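Local coordinates for protein hydrolase, HD family (Bacillus thuringiensis serovar konkukian, PDB 3DJB) that is assigned to the HD-domain hydrolases, binds magnesium, and probably acts as a metal-dependent hydrolase whose substrate is not established, at residues E8-F13 with A55-V60; E42-N47 with N185-K190; R48-M53 with K91-I96. The protein carries 3 engineered substitutions. One frame throughout, in Å; residues are numbered along the deposited sequence.

Interaction 1: residues E8-F13 with A55-V60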
ATOM      1  N   GLU A   8     -21.163  12.212 -23.085  1.00 73.67           N
ATOM      2  CA  GLU A   8     -20.012  11.660 -23.799  1.00 74.45           C
ATOM      3  C   GLU A   8     -18.985  12.724 -24.164  1.00 74.03           C
ATOM      4  O   GLU A   8     -17.795  12.561 -23.900  1.00 75.27           O
ATOM      5  CB  GLU A   8     -20.432  10.947 -25.093  1.00 73.53           C
ATOM      6  CG  GLU A   8     -20.725   9.461 -24.943  1.00 75.26           C
ATOM      7  CD  GLU A   8     -20.774   8.729 -26.284  1.00 76.05           C
ATOM      8  OE1 GLU A   8     -21.154   7.531 -26.301  1.00 73.33           O
ATOM      9  OE2 GLU A   8     -20.418   9.350 -27.314  1.00 76.36           O
ATOM     10  N   LYS A   9     -19.443  13.811 -24.776  1.00 73.00           N
ATOM     11  CA  LYS A   9     -18.531  14.862 -25.203  1.00 72.14           C
ATOM     12  C   LYS A   9     -17.917  15.583 -24.016  1.00 72.09           C
ATOM     13  O   LYS A   9     -16.834  16.172 -24.113  1.00 70.96           O
ATOM     14  CB  LYS A   9     -19.255  15.864 -26.092  1.00 72.09           C
ATOM     15  CG  LYS A   9     -18.329  16.518 -27.093  1.00 72.17           C
ATOM     16  CD  LYS A   9     -17.990  15.558 -28.227  1.00 70.32           C
ATOM     17  CE  LYS A   9     -16.746  16.004 -28.996  1.00 69.14           C
ATOM     18  NZ  LYS A   9     -15.480  15.709 -28.255  1.00 66.21           N
ATOM     19  N   THR A  10     -18.624  15.531 -22.893  1.00 72.36           N
ATOM     20  CA  THR A  10     -18.170  16.153 -21.659  1.00 71.97           C
ATOM     21  C   THR A  10     -16.988  15.287 -21.138  1.00 71.19           C
ATOM     22  O   THR A  10     -16.033  15.813 -20.562  1.00 70.11           O
ATOM     23  CB  THR A  10     -19.374  16.248 -20.646  1.00 71.23           C
ATOM     24  OG1 THR A  10     -19.240  17.416 -19.823  1.00 69.88           O
ATOM     25  CG2 THR A  10     -19.441  15.011 -19.781  1.00 71.51           C
ATOM     26  N   ILE A  11     -17.055  13.973 -21.384  1.00 70.44           N
ATOM     27  CA  ILE A  11     -16.002  13.020 -20.997  1.00 69.72           C
ATOM     28  C   ILE A  11     -14.753  13.393 -21.758  1.00 71.16           C
ATOM     29  O   ILE A  11     -13.632  13.042 -21.380  1.00 71.13           O
ATOM     30  CB  ILE A  11     -16.346  11.563 -21.400  1.00 68.77           C
ATOM     31  CG1 ILE A  11     -17.471  11.041 -20.525  1.00 67.51           C
ATOM     32  CG2 ILE A  11     -15.107  10.657 -21.288  1.00 66.60           C
ATOM     33  CD1 ILE A  11     -17.902   9.640 -20.873  1.00 66.89           C
ATOM     34  N   THR A  12     -14.956  14.094 -22.857  1.00 72.51           N
ATOM     35  CA  THR A  12     -13.840  14.519 -23.649  1.00 73.91           C
ATOM     36  C   THR A  12     -13.408  15.864 -23.112  1.00 74.94           C
ATOM     37  O   THR A  12     -12.221  16.168 -23.084  1.00 75.82           O
ATOM     38  CB  THR A  12     -14.233  14.623 -25.123  1.00 75.30           C
ATOM     39  OG1 THR A  12     -14.652  13.332 -25.595  1.00 75.75           O
ATOM     40  CG2 THR A  12     -13.047  15.108 -25.953  1.00 76.45           C
ATOM     41  N   PHE A  13     -14.369  16.654 -22.644  1.00 75.86           N
ATOM     42  CA  PHE A  13     -14.058  17.979 -22.104  1.00 77.87           C
ATOM     43  C   PHE A  13     -13.095  17.923 -20.912  1.00 79.87           C
ATOM     44  O   PHE A  13     -12.169  18.739 -20.807  1.00 80.16           O
ATOM     45  CB  PHE A  13     -15.345  18.696 -21.692  1.00 76.60           C
ATOM     46  CG  PHE A  13     -15.120  20.038 -21.049  1.00 75.56           C
ATOM     47  CD1 PHE A  13     -15.332  20.214 -19.684  1.00 75.53           C
ATOM     48  CD2 PHE A  13     -14.716  21.132 -21.810  1.00 74.71           C
ATOM     49  CE1 PHE A  13     -15.150  21.461 -19.079  1.00 73.94           C
ATOM     50  CE2 PHE A  13     -14.530  22.384 -21.216  1.00 73.82           C
ATOM     51  CZ  PHE A  13     -14.751  22.545 -19.845  1.00 73.79           C
ATOM     52  N   ALA A  55     -20.759  14.517 -11.205  1.00 53.22           N
ATOM     53  CA  ALA A  55     -19.596  13.729 -10.807  1.00 50.69           C
ATOM     54  C   ALA A  55     -18.429  13.922 -11.760  1.00 50.15           C
ATOM     55  O   ALA A  55     -17.280  13.878 -11.353  1.00 48.41           O
ATOM     56  CB  ALA A  55     -19.971  12.271 -10.757  1.00 50.25           C
ATOM     57  N   LEU A  56     -18.746  14.147 -13.030  1.00 51.07           N
ATOM     58  CA  LEU A  56     -17.756  14.327 -14.078  1.00 51.70           C
ATOM     59  C   LEU A  56     -17.087  15.692 -14.124  1.00 54.01           C
ATOM     60  O   LEU A  56     -16.085  15.850 -14.816  1.00 54.43           O
ATOM     61  CB  LEU A  56     -18.405  14.071 -15.434  1.00 51.37           C
ATOM     62  CG  LEU A  56     -18.137  12.766 -16.189  1.00 51.81           C
ATOM     63  CD1 LEU A  56     -19.441  12.010 -16.436  1.00 51.25           C
ATOM     64  CD2 LEU A  56     -17.466  13.105 -17.520  1.00 50.58           C
ATOM     65  N   LEU A  57     -17.616  16.679 -13.403  1.00 55.71           N
ATOM     66  CA  LEU A  57     -17.024  18.015 -13.447  1.00 56.87           C
ATOM     67  C   LEU A  57     -16.693  18.647 -12.087  1.00 58.78           C
ATOM     68  O   LEU A  57     -16.246  19.806 -12.037  1.00 59.98           O
ATOM     69  CB  LEU A  57     -17.938  18.950 -14.265  1.00 56.76           C
ATOM     70  CG  LEU A  57     -18.149  18.667 -15.770  1.00 55.77           C
ATOM     71  CD1 LEU A  57     -19.291  19.511 -16.313  1.00 53.44           C
ATOM     72  CD2 LEU A  57     -16.874  18.956 -16.542  1.00 54.51           C
ATOM     73  N   HIS A  58     -16.896  17.896 -10.997  1.00 58.11           N
ATOM     74  CA  HIS A  58     -16.609  18.389  -9.636  1.00 57.60           C
ATOM     75  C   HIS A  58     -15.134  18.714  -9.476  1.00 56.70           C
ATOM     76  O   HIS A  58     -14.743  19.606  -8.721  1.00 55.98           O
ATOM     77  CB  HIS A  58     -17.042  17.351  -8.560  1.00 59.89           C
ATOM     78  CG  HIS A  58     -16.206  16.098  -8.507  1.00 64.46           C
ATOM     79  ND1 HIS A  58     -15.978  15.290  -9.606  1.00 66.22           N
ATOM     80  CD2 HIS A  58     -15.598  15.477  -7.463  1.00 66.37           C
ATOM     81  CE1 HIS A  58     -15.271  14.232  -9.242  1.00 65.24           C
ATOM     82  NE2 HIS A  58     -15.029  14.320  -7.947  1.00 66.11           N
ATOM     83  N   ASP A  59     -14.326  17.982 -10.226  1.00 55.66           N
ATOM     84  CA  ASP A  59     -12.898  18.141 -10.192  1.00 55.23           C
ATOM     85  C   ASP A  59     -12.375  19.278 -11.053  1.00 56.41           C
ATOM     86  O   ASP A  59     -11.316  19.830 -10.770  1.00 57.70           O
ATOM     87  CB  ASP A  59     -12.242  16.826 -10.601  1.00 54.64           C
ATOM     88  CG  ASP A  59     -11.911  15.948  -9.412  1.00 53.95           C
ATOM     89  OD1 ASP A  59     -12.728  15.860  -8.476  1.00 53.61           O
ATOM     90  OD2 ASP A  59     -10.827  15.339  -9.418  1.00 53.25           O
ATOM     91  N   VAL A  60     -13.112  19.642 -12.094  1.00 56.48           N
ATOM     92  CA  VAL A  60     -12.672  20.703 -12.989  1.00 55.99           C
ATOM     93  C   VAL A  60     -12.800  22.092 -12.384  1.00 57.45           C
ATOM     94  O   VAL A  60     -12.217  23.060 -12.878  1.00 57.80           O
ATOM     95  CB  VAL A  60     -13.433  20.622 -14.309  1.00 55.60           C
ATOM     96  CG1 VAL A  60     -13.032  21.754 -15.231  1.00 55.22           C
ATOM     97  CG2 VAL A  60     -13.118  19.297 -14.961  1.00 56.62           C
TER
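Phe13 turns the edge of its ring to Leu57. The methyl CD2 of Leu57 lies close to the ring plane, 3.7 Å from CD1 of Phe13. The two side chains meet at about a right angle. CG of Phe13 is trans to its own backbone nitrogen (chi1 177°), a setting that carries the ring out beside Leu57. Val60 approaches the same ring obliquely and more loosely, with its CG1 4.4 Å from CE1 of Phe13.

The two branches of Leu57 part. CD2 serves the ring, while CD1 lies 4.1 Å from OG1 of Thr10. That hydroxyl is hydrogen-bonded to NE1 of Trp79 in helix 73-82. Trp79 also stacks on Phe13.

Leu56 uses one methyl for two neighbours. Its CD2 is 3.6 Å from CG2 of Thr10 and equally 3.6 Å from CG1 of Ile11. Both pairs slant across each other. The Ile11 side chain leaves its backbone away from the partner segment, yet its CG1 branch still touches Leu56.

The contact sets helix 3-17 against the turn that carries the HD signature of the family. His58 and Asp59 belong to the magnesium site with His29 and Asp122, and neither touches 8-13. Leu56, Leu57 and Val60 face the N-terminal helix instead.

No hydrogen bond links the two segments. The contact is mostly buried and rests on apolar side chains, which implies that fit and burial hold the metal-bearing turn against this helix, rather than directed polar bonds.

Interaction 2: residues E42-N47 with N185-K190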
ATOM      1  N   GLU A  42     -28.702   3.973  -9.831  1.00 62.63           N
ATOM      2  CA  GLU A  42     -29.513   2.856 -10.288  1.00 61.99           C
ATOM      3  C   GLU A  42     -29.809   1.914  -9.140  1.00 60.99           C
ATOM      4  O   GLU A  42     -29.984   0.715  -9.312  1.00 60.52           O
ATOM      5  CB  GLU A  42     -28.824   2.101 -11.432  1.00 62.67           C
ATOM      6  CG  GLU A  42     -27.742   1.120 -11.025  1.00 62.19           C
ATOM      7  CD  GLU A  42     -26.868   0.735 -12.203  1.00 62.74           C
ATOM      8  OE1 GLU A  42     -26.149  -0.282 -12.113  1.00 62.64           O
ATOM      9  OE2 GLU A  42     -26.884   1.470 -13.217  1.00 62.23           O
ATOM     10  N   GLN A  43     -29.859   2.465  -7.947  1.00 59.93           N
ATOM     11  CA  GLN A  43     -30.184   1.653  -6.819  1.00 58.67           C
ATOM     12  C   GLN A  43     -30.735   2.558  -5.759  1.00 58.36           C
ATOM     13  O   GLN A  43     -31.197   2.102  -4.717  1.00 58.42           O
ATOM     14  CB  GLN A  43     -28.963   0.933  -6.302  1.00 59.96           C
ATOM     15  CG  GLN A  43     -29.340  -0.089  -5.287  1.00 61.85           C
ATOM     16  CD  GLN A  43     -28.373  -1.216  -5.264  1.00 62.80           C
ATOM     17  OE1 GLN A  43     -28.566  -2.204  -4.558  1.00 64.57           O
ATOM     18  NE2 GLN A  43     -27.309  -1.086  -6.043  1.00 62.58           N
ATOM     19  N   GLU A  44     -30.702   3.853  -6.043  1.00 56.60           N
ATOM     20  CA  GLU A  44     -31.189   4.836  -5.097  1.00 54.77           C
ATOM     21  C   GLU A  44     -32.062   5.911  -5.717  1.00 54.02           C
ATOM     22  O   GLU A  44     -32.653   6.713  -5.001  1.00 51.36           O
ATOM     23  CB  GLU A  44     -30.013   5.503  -4.404  1.00 56.28           C
ATOM     24  CG  GLU A  44     -29.277   4.633  -3.427  1.00 55.44           C
ATOM     25  CD  GLU A  44     -30.139   4.223  -2.264  1.00 58.05           C
ATOM     26  OE1 GLU A  44     -31.061   4.991  -1.894  1.00 57.77           O
ATOM     27  OE2 GLU A  44     -29.884   3.132  -1.705  1.00 59.93           O
ATOM     28  N   GLY A  45     -32.130   5.937  -7.044  1.00 54.00           N
ATOM     29  CA  GLY A  45     -32.942   6.933  -7.717  1.00 53.58           C
ATOM     30  C   GLY A  45     -32.151   8.142  -8.190  1.00 53.71           C
ATOM     31  O   GLY A  45     -31.002   8.008  -8.618  1.00 56.62           O
ATOM     32  N   GLY A  46     -32.772   9.320  -8.120  1.00 52.13           N
ATOM     33  CA  GLY A  46     -32.137  10.558  -8.553  1.00 49.24           C
ATOM     34  C   GLY A  46     -31.913  10.678 -10.056  1.00 48.72           C
ATOM     35  O   GLY A  46     -31.778   9.674 -10.764  1.00 47.46           O
ATOM     36  N   ASN A  47     -31.842  11.915 -10.544  1.00 48.16           N
ATOM     37  CA  ASN A  47     -31.642  12.169 -11.972  1.00 49.52           C
ATOM     38  C   ASN A  47     -30.269  11.795 -12.517  1.00 50.80           C
ATOM     39  O   ASN A  47     -29.314  12.553 -12.353  1.00 52.11           O
ATOM     40  CB  ASN A  47     -31.865  13.639 -12.290  1.00 49.39           C
ATOM     41  CG  ASN A  47     -31.839  13.909 -13.783  1.00 49.42           C
ATOM     42  OD1 ASN A  47     -31.252  13.143 -14.555  1.00 45.46           O
ATOM     43  ND2 ASN A  47     -32.478  15.005 -14.199  1.00 48.99           N
ATOM     44  N   ASN A 185     -24.150   8.961   2.722  1.00 75.64           N
ATOM     45  CA  ASN A 185     -25.557   9.372   2.721  1.00 72.79           C
ATOM     46  C   ASN A 185     -26.549   8.278   2.357  1.00 71.82           C
ATOM     47  O   ASN A 185     -27.215   7.752   3.232  1.00 72.35           O
ATOM     48  CB  ASN A 185     -25.760  10.547   1.770  1.00 72.85           C
ATOM     49  CG  ASN A 185     -24.780  11.664   2.025  1.00 73.80           C
ATOM     50  OD1 ASN A 185     -24.386  11.906   3.171  1.00 73.42           O
ATOM     51  ND2 ASN A 185     -24.392  12.371   0.966  1.00 73.87           N
ATOM     52  N   THR A 186     -26.661   7.948   1.069  1.00 72.11           N
ATOM     53  CA  THR A 186     -27.614   6.918   0.635  1.00 72.31           C
ATOM     54  C   THR A 186     -27.227   5.540   1.144  1.00 74.06           C
ATOM     55  O   THR A 186     -26.133   5.333   1.670  1.00 73.83           O
ATOM     56  CB  THR A 186     -27.737   6.774  -0.900  1.00 70.65           C
ATOM     57  OG1 THR A 186     -26.734   5.870  -1.358  1.00 69.68           O
ATOM     58  CG2 THR A 186     -27.563   8.095  -1.607  1.00 70.22           C
ATOM     59  N   ASN A 187     -28.135   4.589   0.954  1.00 75.92           N
ATOM     60  CA  ASN A 187     -27.914   3.219   1.394  1.00 76.49           C
ATOM     61  C   ASN A 187     -26.834   2.504   0.588  1.00 76.55           C
ATOM     62  O   ASN A 187     -25.866   2.027   1.165  1.00 77.17           O
ATOM     63  CB  ASN A 187     -29.218   2.413   1.303  1.00 78.02           C
ATOM     64  CG  ASN A 187     -30.249   2.832   2.339  1.00 78.58           C
ATOM     65  OD1 ASN A 187     -31.365   2.311   2.357  1.00 78.61           O
ATOM     66  ND2 ASN A 187     -29.880   3.767   3.211  1.00 79.16           N
ATOM     67  N   ALA A 188     -27.007   2.419  -0.734  1.00 75.68           N
ATOM     68  CA  ALA A 188     -26.041   1.729  -1.591  1.00 75.21           C
ATOM     69  C   ALA A 188     -24.603   2.129  -1.260  1.00 75.67           C
ATOM     70  O   ALA A 188     -23.701   1.277  -1.206  1.00 75.46           O
ATOM     71  CB  ALA A 188     -26.342   2.005  -3.059  1.00 74.80           C
ATOM     72  N   ALA A 189     -24.401   3.427  -1.036  1.00 75.41           N
ATOM     73  CA  ALA A 189     -23.091   3.976  -0.681  1.00 74.71           C
ATOM     74  C   ALA A 189     -22.687   3.425   0.681  1.00 74.26           C
ATOM     75  O   ALA A 189     -21.562   2.964   0.860  1.00 73.63           O
ATOM     76  CB  ALA A 189     -23.158   5.497  -0.623  1.00 74.38           C
ATOM     77  N   LYS A 190     -23.605   3.484   1.642  1.00 74.36           N
ATOM     78  CA  LYS A 190     -23.316   2.963   2.968  1.00 74.67           C
ATOM     79  C   LYS A 190     -22.963   1.484   2.879  1.00 75.01           C
ATOM     80  O   LYS A 190     -22.018   1.027   3.514  1.00 75.26           O
ATOM     81  CB  LYS A 190     -24.512   3.146   3.910  1.00 75.08           C
ATOM     82  CG  LYS A 190     -24.678   4.558   4.473  1.00 75.61           C
ATOM     83  CD  LYS A 190     -25.490   4.562   5.776  1.00 75.14           C
ATOM     84  CE  LYS A 190     -24.993   3.504   6.799  1.00 76.92           C
ATOM     85  NZ  LYS A 190     -23.567   3.611   7.269  1.00 74.41           N
TER
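Glu44 and Ala188 make the one hydrogen bond between these segments. The backbone N of Ala188 donates to OE2 of Glu44 over 3.1 Å, with an N-H...O angle of 160°. The bond is fairly straight, but the donor stands above the carboxylate plane, 42° out of it. The Glu44 chain bends at chi2 (-64°), and this bend brings the carboxylate over the start of the partner helix. CB of Asn187 also comes up against OE2 of Glu44.

A second bond lies within 185-190. OG1 of Thr186 accepts from the backbone N of Ala189 over 3.4 Å, and the bond is weak. Thr186 is the N-cap of helix 187-211, which makes this a capping bond. The two acceptors divide the first turn: Thr186 OG1 takes the N-H of Ala189, and Glu44 OE2, from the loop between helices 27-41 and 48-55, takes that of Ala188. The negative charge of Glu44 would probably be favoured there by the helix dipole. Just before the helix, Asp120 of helix 113-123 accepts from the backbone N of both Asn185 and Thr186, through different carboxylate oxygens.

The remaining contacts are van der Waals. CG of Glu44 lies 3.5 Å from OG1 of Thr186 and 3.7 Å from CB of Thr186. Leu117 touches both side chains. At the exposed margin, CG of Gln43 approaches CB of Ala188 at 4.3 Å.

Interaction 3: residues R48-M53 with K91-I96; sequences RFIIEM and KHVLHI
Two helices of the all-helical HD domain, 48-55 and 87-96, pack here around Ile50, His92 and Val93. The segments run in the same general direction at a crossing angle of -38°, and their axes approach to 8.9 Å. Helix 48-55 leads into the turn that bears the HD pair of the metal site.

Ile50 points toward the other helix and divides its branches. With CG1 lying opposite the carbonyl carbon (chi1 -80°), CG2 is left opposite the backbone nitrogen and sits over one face of the His92 ring, offset toward the rim. This is a CH-pi contact, 4.2 Å from CG2 of Ile50 to the ring centroid of His92. CD1 lies beside ND1 of the same ring. The far nitrogen, NE2, is hydrogen-bonded to Ser112, which should help fix the rotation of the imidazole.

CG1 of Ile50 packs on CG2 of Val93 at 3.7 Å. One turn on, Ile96 adds a looser touch, its CD1 4.4 Å from CG2 of Ile50. Met53, modelled as selenomethionine, meets Val93 near its root, while its bent end leads away. Its CB rests 3.9 Å from CG1 of Val93.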
ATOM      1  N   ARG A  48     -30.173  10.659 -13.201  1.00 51.76           N
ATOM      2  CA  ARG A  48     -28.900  10.217 -13.760  1.00 51.84           C
ATOM      3  C   ARG A  48     -28.101  11.332 -14.427  1.00 51.82           C
ATOM      4  O   ARG A  48     -27.091  11.777 -13.879  1.00 51.81           O
ATOM      5  CB  ARG A  48     -29.128   9.075 -14.742  1.00 53.07           C
ATOM      6  CG  ARG A  48     -29.280   7.722 -14.057  1.00 57.10           C
ATOM      7  CD  ARG A  48     -27.917   7.075 -13.867  1.00 59.98           C
ATOM      8  NE  ARG A  48     -27.166   7.089 -15.128  1.00 61.76           N
ATOM      9  CZ  ARG A  48     -26.939   6.028 -15.900  1.00 60.86           C
ATOM     10  NH1 ARG A  48     -27.393   4.830 -15.546  1.00 59.67           N
ATOM     11  NH2 ARG A  48     -26.270   6.175 -17.039  1.00 59.79           N
ATOM     12  N   PHE A  49     -28.538  11.799 -15.590  1.00 51.76           N
ATOM     13  CA  PHE A  49     -27.806  12.869 -16.273  1.00 51.74           C
ATOM     14  C   PHE A  49     -27.188  13.905 -15.343  1.00 51.33           C
ATOM     15  O   PHE A  49     -26.020  14.253 -15.487  1.00 52.80           O
ATOM     16  CB  PHE A  49     -28.708  13.611 -17.226  1.00 51.48           C
ATOM     17  CG  PHE A  49     -28.004  14.653 -18.021  1.00 52.07           C
ATOM     18  CD1 PHE A  49     -28.402  15.983 -17.953  1.00 52.10           C
ATOM     19  CD2 PHE A  49     -27.013  14.290 -18.933  1.00 52.69           C
ATOM     20  CE1 PHE A  49     -27.831  16.946 -18.798  1.00 53.59           C
ATOM     21  CE2 PHE A  49     -26.436  15.243 -19.783  1.00 53.77           C
ATOM     22  CZ  PHE A  49     -26.847  16.579 -19.719  1.00 52.32           C
ATOM     23  N   ILE A  50     -27.973  14.425 -14.409  1.00 50.70           N
ATOM     24  CA  ILE A  50     -27.427  15.415 -13.500  1.00 50.46           C
ATOM     25  C   ILE A  50     -26.316  14.748 -12.716  1.00 49.83           C
ATOM     26  O   ILE A  50     -25.186  15.219 -12.733  1.00 51.30           O
ATOM     27  CB  ILE A  50     -28.502  16.006 -12.531  1.00 49.38           C
ATOM     28  CG1 ILE A  50     -29.319  17.083 -13.253  1.00 48.19           C
ATOM     29  CG2 ILE A  50     -27.832  16.667 -11.344  1.00 48.93           C
ATOM     30  CD1 ILE A  50     -30.467  17.620 -12.445  1.00 47.73           C
ATOM     31  N   ILE A  51     -26.625  13.639 -12.054  1.00 49.94           N
ATOM     32  CA  ILE A  51     -25.621  12.935 -11.264  1.00 50.81           C
ATOM     33  C   ILE A  51     -24.325  12.762 -12.064  1.00 53.81           C
ATOM     34  O   ILE A  51     -23.247  13.136 -11.586  1.00 55.26           O
ATOM     35  CB  ILE A  51     -26.135  11.560 -10.801  1.00 46.63           C
ATOM     36  CG1 ILE A  51     -27.281  11.751  -9.816  1.00 45.05           C
ATOM     37  CG2 ILE A  51     -25.024  10.787 -10.126  1.00 45.01           C
ATOM     38  CD1 ILE A  51     -27.944  10.462  -9.374  1.00 44.42           C
ATOM     39  N   GLU A  52     -24.431  12.223 -13.282  1.00 55.37           N
ATOM     40  CA  GLU A  52     -23.260  12.012 -14.126  1.00 57.49           C
ATOM     41  C   GLU A  52     -22.539  13.302 -14.475  1.00 58.45           C
ATOM     42  O   GLU A  52     -21.340  13.438 -14.235  1.00 59.10           O
ATOM     43  CB  GLU A  52     -23.648  11.313 -15.418  1.00 56.94           C
ATOM     44  CG  GLU A  52     -24.160   9.936 -15.229  1.00 58.84           C
ATOM     45  CD  GLU A  52     -24.264   9.199 -16.537  1.00 62.43           C
ATOM     46  OE1 GLU A  52     -23.221   9.002 -17.195  1.00 63.83           O
ATOM     47  OE2 GLU A  52     -25.389   8.814 -16.918  1.00 66.05           O
HETATM   48  N   MSE A  53     -23.262  14.246 -15.060  1.00 60.12           N
HETATM   49  CA  MSE A  53     -22.646  15.513 -15.424  1.00 63.39           C
HETATM   50  C   MSE A  53     -21.951  16.141 -14.223  1.00 62.71           C
HETATM   51  O   MSE A  53     -20.900  16.780 -14.361  1.00 62.91           O
HETATM   52  CB  MSE A  53     -23.686  16.490 -15.963  1.00 67.12           C
HETATM   53  CG  MSE A  53     -24.149  16.165 -17.354  1.00 73.08           C
HETATM   54 SE   MSE A  53     -22.656  16.107 -18.578  1.00 83.60          SE
HETATM   55  CE  MSE A  53     -22.427  18.007 -18.864  1.00 78.14           C
ATOM     56  N   LYS A  91     -28.567  24.705 -13.367  1.00 88.76           N
ATOM     57  CA  LYS A  91     -28.539  25.349 -12.064  1.00 89.03           C
ATOM     58  C   LYS A  91     -28.337  24.298 -10.962  1.00 87.86           C
ATOM     59  O   LYS A  91     -27.813  24.608  -9.888  1.00 88.17           O
ATOM     60  CB  LYS A  91     -29.854  26.118 -11.839  1.00 89.63           C
ATOM     61  CG  LYS A  91     -29.875  27.071 -10.639  1.00 90.92           C
ATOM     62  CD  LYS A  91     -29.003  28.313 -10.856  1.00 90.23           C
ATOM     63  CE  LYS A  91     -29.308  29.355  -9.801  1.00 88.60           C
ATOM     64  NZ  LYS A  91     -30.776  29.623  -9.781  1.00 86.94           N
ATOM     65  N   HIS A  92     -28.739  23.058 -11.239  1.00 85.83           N
ATOM     66  CA  HIS A  92     -28.631  21.950 -10.273  1.00 83.02           C
ATOM     67  C   HIS A  92     -27.331  21.198 -10.436  1.00 81.96           C
ATOM     68  O   HIS A  92     -26.765  20.695  -9.463  1.00 81.68           O
ATOM     69  CB  HIS A  92     -29.778  20.959 -10.477  1.00 81.86           C
ATOM     70  CG  HIS A  92     -29.874  19.902  -9.417  1.00 80.25           C
ATOM     71  ND1 HIS A  92     -30.671  18.784  -9.557  1.00 79.61           N
ATOM     72  CD2 HIS A  92     -29.321  19.821  -8.186  1.00 79.93           C
ATOM     73  CE1 HIS A  92     -30.602  18.060  -8.454  1.00 78.84           C
ATOM     74  NE2 HIS A  92     -29.794  18.665  -7.605  1.00 80.02           N
ATOM     75  N   VAL A  93     -26.878  21.102 -11.681  1.00 81.14           N
ATOM     76  CA  VAL A  93     -25.643  20.407 -11.977  1.00 79.89           C
ATOM     77  C   VAL A  93     -24.497  21.193 -11.381  1.00 79.26           C
ATOM     78  O   VAL A  93     -23.863  20.745 -10.435  1.00 79.67           O
ATOM     79  CB  VAL A  93     -25.424  20.254 -13.498  1.00 79.74           C
ATOM     80  CG1 VAL A  93     -24.020  19.734 -13.762  1.00 79.38           C
ATOM     81  CG2 VAL A  93     -26.461  19.303 -14.091  1.00 77.99           C
ATOM     82  N   LEU A  94     -24.244  22.384 -11.902  1.00 78.44           N
ATOM     83  CA  LEU A  94     -23.140  23.156 -11.363  1.00 77.24           C
ATOM     84  C   LEU A  94     -23.404  23.587  -9.931  1.00 76.74           C
ATOM     85  O   LEU A  94     -22.627  24.334  -9.347  1.00 77.69           O
ATOM     86  CB  LEU A  94     -22.838  24.379 -12.229  1.00 75.64           C
ATOM     87  CG  LEU A  94     -23.626  25.647 -11.970  1.00 73.82           C
ATOM     88  CD1 LEU A  94     -22.635  26.781 -11.825  1.00 73.77           C
ATOM     89  CD2 LEU A  94     -24.618  25.905 -13.090  1.00 73.03           C
ATOM     90  N   HIS A  95     -24.497  23.115  -9.356  1.00 76.14           N
ATOM     91  CA  HIS A  95     -24.801  23.487  -7.989  1.00 75.94           C
ATOM     92  C   HIS A  95     -23.979  22.607  -7.065  1.00 76.07           C
ATOM     93  O   HIS A  95     -23.017  23.076  -6.457  1.00 76.24           O
ATOM     94  CB  HIS A  95     -26.291  23.312  -7.725  1.00 76.81           C
ATOM     95  CG  HIS A  95     -26.705  23.626  -6.322  1.00 77.40           C
ATOM     96  ND1 HIS A  95     -26.524  24.865  -5.745  1.00 77.15           N
ATOM     97  CD2 HIS A  95     -27.330  22.866  -5.391  1.00 78.36           C
ATOM     98  CE1 HIS A  95     -27.022  24.856  -4.521  1.00 76.73           C
ATOM     99  NE2 HIS A  95     -27.517  23.654  -4.283  1.00 77.49           N
ATOM    100  N   ILE A  96     -24.335  21.328  -6.980  1.00 76.13           N
ATOM    101  CA  ILE A  96     -23.614  20.391  -6.115  1.00 75.31           C
ATOM    102  C   ILE A  96     -22.100  20.414  -6.356  1.00 74.93           C
ATOM    103  O   ILE A  96     -21.304  20.112  -5.457  1.00 73.06           O
ATOM    104  CB  ILE A  96     -24.195  18.947  -6.259  1.00 75.29           C
ATOM    105  CG1 ILE A  96     -24.374  18.569  -7.724  1.00 74.28           C
ATOM    106  CG2 ILE A  96     -25.555  18.871  -5.568  1.00 75.72           C
ATOM    107  CD1 ILE A  96     -25.133  17.266  -7.922  1.00 72.10           C
TER

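How the interactions relate
Interactions 1 and 3 are buried, and both are mostly apolar, with no hydrogen bond across either. Interaction 2 is a surface contact, and its one cross-segment hydrogen bond runs to a helix start. The segments 48-53 and 55-60 follow each other in the chain, so interactions 1 and 3 hold consecutive parts of the chain, helix 48-55 and the turn after it. They also touch directly, where OG1 of Thr10 lies 3.4 Å from CE of Met53. Interaction 3 meets interaction 2 through Ile51, whose CD1 packs on Gly45 and Gly46. Interactions 1 and 2 do not touch; their nearest atoms are about 9 Å apart. Aromatic rings take part in the two buried contacts, edge-on in one and face-on in the other.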